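Side-chain contact in tricorn protease (Thermoplasma acidophilum, PDB 1K32), which degrades peptides as a large hexameric serine protease, probably trimming products released by the proteasome: residues K700-L705 / G726-K731. Sequence-based numbering, arbitrary orientation.
Sequences KTRYDL and GTFTDK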
loop_
_atom_site.group_PDB
_atom_site.type_symbol
_atom_site.label_atom_id
_atom_site.label_comp_id
_atom_site.label_asym_id
_atom_site.label_seq_id
_atom_site.Cartn_x
_atom_site.Cartn_y
_atom_site.Cartn_z
ATOM N N LYS A 700 -7.901 -51.076 -35.044
ATOM C CA LYS A 700 -6.850 -50.101 -35.286
ATOM C C LYS A 700 -7.227 -48.739 -34.719
ATOM O O LYS A 700 -6.365 -47.903 -34.497
ATOM C CB LYS A 700 -6.586 -49.959 -36.780
ATOM C CG LYS A 700 -5.441 -50.802 -37.298
ATOM C CD LYS A 700 -5.689 -52.281 -37.132
ATOM C CE LYS A 700 -4.537 -53.079 -37.719
ATOM N NZ LYS A 700 -4.709 -54.545 -37.484
ATOM N N THR A 701 -8.516 -48.517 -34.496
ATOM C CA THR A 701 -8.968 -47.239 -33.953
ATOM C C THR A 701 -9.820 -47.439 -32.704
ATOM O O THR A 701 -10.329 -48.547 -32.437
ATOM C CB THR A 701 -9.781 -46.429 -35.000
ATOM O OG1 THR A 701 -11.028 -47.091 -35.256
ATOM C CG2 THR A 701 -8.989 -46.301 -36.307
ATOM N N ARG A 702 -9.982 -46.366 -31.938
ATOM C CA ARG A 702 -10.768 -46.444 -30.716
ATOM C C ARG A 702 -12.195 -46.861 -31.023
ATOM O O ARG A 702 -12.829 -47.509 -30.210
ATOM C CB ARG A 702 -10.772 -45.113 -29.970
ATOM C CG ARG A 702 -11.579 -45.138 -28.666
ATOM C CD ARG A 702 -10.935 -46.057 -27.622
ATOM N NE ARG A 702 -11.744 -46.165 -26.410
ATOM C CZ ARG A 702 -12.886 -46.850 -26.327
ATOM N NH1 ARG A 702 -13.563 -46.892 -25.188
ATOM N NH2 ARG A 702 -13.341 -47.518 -27.380
ATOM N N TYR A 703 -12.704 -46.470 -32.185
ATOM C CA TYR A 703 -14.050 -46.859 -32.570
ATOM C C TYR A 703 -14.144 -48.374 -32.783
ATOM O O TYR A 703 -15.133 -48.991 -32.391
ATOM C CB TYR A 703 -14.492 -46.151 -33.851
ATOM C CG TYR A 703 -15.978 -46.308 -34.094
ATOM C CD1 TYR A 703 -16.894 -45.892 -33.133
ATOM C CD2 TYR A 703 -16.467 -46.888 -35.262
ATOM C CE1 TYR A 703 -18.262 -46.044 -33.318
ATOM C CE2 TYR A 703 -17.848 -47.049 -35.464
ATOM C CZ TYR A 703 -18.735 -46.621 -34.481
ATOM O OH TYR A 703 -20.091 -46.758 -34.641
ATOM N N ASP A 704 -13.131 -48.948 -33.434
ATOM C CA ASP A 704 -13.042 -50.385 -33.677
ATOM C C ASP A 704 -13.138 -51.111 -32.336
ATOM O O ASP A 704 -13.914 -52.052 -32.184
ATOM C CB ASP A 704 -11.690 -50.747 -34.312
ATOM C CG ASP A 704 -11.575 -50.299 -35.751
ATOM O OD1 ASP A 704 -10.440 -50.248 -36.271
ATOM O OD2 ASP A 704 -12.615 -50.006 -36.375
ATOM N N LEU A 705 -12.343 -50.645 -31.372
ATOM C CA LEU A 705 -12.301 -51.239 -30.041
ATOM C C LEU A 705 -13.667 -51.190 -29.371
ATOM O O LEU A 705 -14.060 -52.134 -28.691
ATOM C CB LEU A 705 -11.276 -50.516 -29.158
ATOM C CG LEU A 705 -10.555 -51.339 -28.069
ATOM C CD1 LEU A 705 -10.153 -50.421 -26.926
ATOM C CD2 LEU A 705 -11.428 -52.449 -27.548
ATOM N N GLY A 726 -14.210 -41.106 -23.334
ATOM C CA GLY A 726 -13.134 -41.658 -24.125
ATOM C C GLY A 726 -12.812 -40.725 -25.283
ATOM O O GLY A 726 -13.583 -39.802 -25.575
ATOM N N THR A 727 -11.677 -40.964 -25.933
ATOM C CA THR A 727 -11.222 -40.154 -27.063
ATOM C C THR A 727 -11.186 -41.022 -28.332
ATOM O O THR A 727 -10.399 -41.970 -28.444
ATOM C CB THR A 727 -9.823 -39.545 -26.758
ATOM O OG1 THR A 727 -9.942 -38.623 -25.669
ATOM C CG2 THR A 727 -9.268 -38.807 -27.953
ATOM N N PHE A 728 -12.057 -40.688 -29.280
ATOM C CA PHE A 728 -12.178 -41.433 -30.534
ATOM C C PHE A 728 -11.626 -40.737 -31.778
ATOM O O PHE A 728 -11.293 -41.396 -32.761
ATOM C CB PHE A 728 -13.652 -41.771 -30.782
ATOM C CG PHE A 728 -14.239 -42.705 -29.765
ATOM C CD1 PHE A 728 -14.562 -44.011 -30.115
ATOM C CD2 PHE A 728 -14.441 -42.295 -28.450
ATOM C CE1 PHE A 728 -15.073 -44.892 -29.173
ATOM C CE2 PHE A 728 -14.959 -43.182 -27.495
ATOM C CZ PHE A 728 -15.272 -44.476 -27.861
ATOM N N THR A 729 -11.537 -39.413 -31.734
ATOM C CA THR A 729 -11.060 -38.626 -32.874
ATOM C C THR A 729 -10.497 -37.306 -32.375
ATOM O O THR A 729 -10.727 -36.931 -31.235
ATOM C CB THR A 729 -12.238 -38.318 -33.839
ATOM O OG1 THR A 729 -11.790 -37.487 -34.912
ATOM C CG2 THR A 729 -13.355 -37.589 -33.104
ATOM N N ASP A 730 -9.748 -36.601 -33.212
ATOM C CA ASP A 730 -9.234 -35.292 -32.798
ATOM C C ASP A 730 -10.050 -34.181 -33.471
ATOM O O ASP A 730 -9.690 -33.006 -33.414
ATOM C CB ASP A 730 -7.751 -35.133 -33.148
ATOM C CG ASP A 730 -7.458 -35.374 -34.615
ATOM O OD1 ASP A 730 -8.324 -35.094 -35.472
ATOM O OD2 ASP A 730 -6.342 -35.833 -34.921
ATOM N N LYS A 731 -11.150 -34.564 -34.112
ATOM C CA LYS A 731 -12.023 -33.605 -34.797
ATOM C C LYS A 731 -12.935 -32.829 -33.844
ATOM O O LYS A 731 -13.629 -33.419 -33.003
ATOM C CB LYS A 731 -12.909 -34.321 -35.821
ATOM C CG LYS A 731 -12.177 -35.037 -36.938
ATOM C CD LYS A 731 -11.595 -34.061 -37.938
ATOM C CE LYS A 731 -11.072 -34.797 -39.166
ATOM N NZ LYS A 731 -10.537 -33.850 -40.179
HETATM O O HOH W 1 -11.906 -44.157 -33.592
#
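Arg702 lays its aliphatic stem over one face of the Phe728 ring in a CH-pi contact: CG of Arg702 stands 3.5 Å from the ring centroid of Phe728, 14° off the normal. With CG anti to the backbone N and the chain bent at chi2 (67°), the guanidinium follows round to the far end of the ring, where Arg702 NH2 is 3.6 Å from Phe728 CZ. The two planes are inclined by 39°, a tilted approach rather than a flat stack. Apolar contact continues at Phe728 CD1, which meets the edge of the Tyr703 ring, near its plane, 4.3 Å from Tyr703 CD1. Thr701 and Asp704 form a capping box at the start of helix 702-714 in the C1 domain: Asp704 OD1 takes the backbone N of both Lys700 (2.9 Å) and Thr701, while Thr701 OG1 accepts a weak bond from Asp704 N. Polar contact across the interface runs through one water, which accepts from Tyr703 N (2.8 Å) and donates to Phe728 O (2.9 Å), tying the helix's first turn to the loop after strand 723-724. The Arg702 guanidinium is held by salt bridges to Asp976 and Glu723. With an alanine at Phe728, the Arg702 CG would probably lose the ring face it packs on, and a gap would open beside Tyr703.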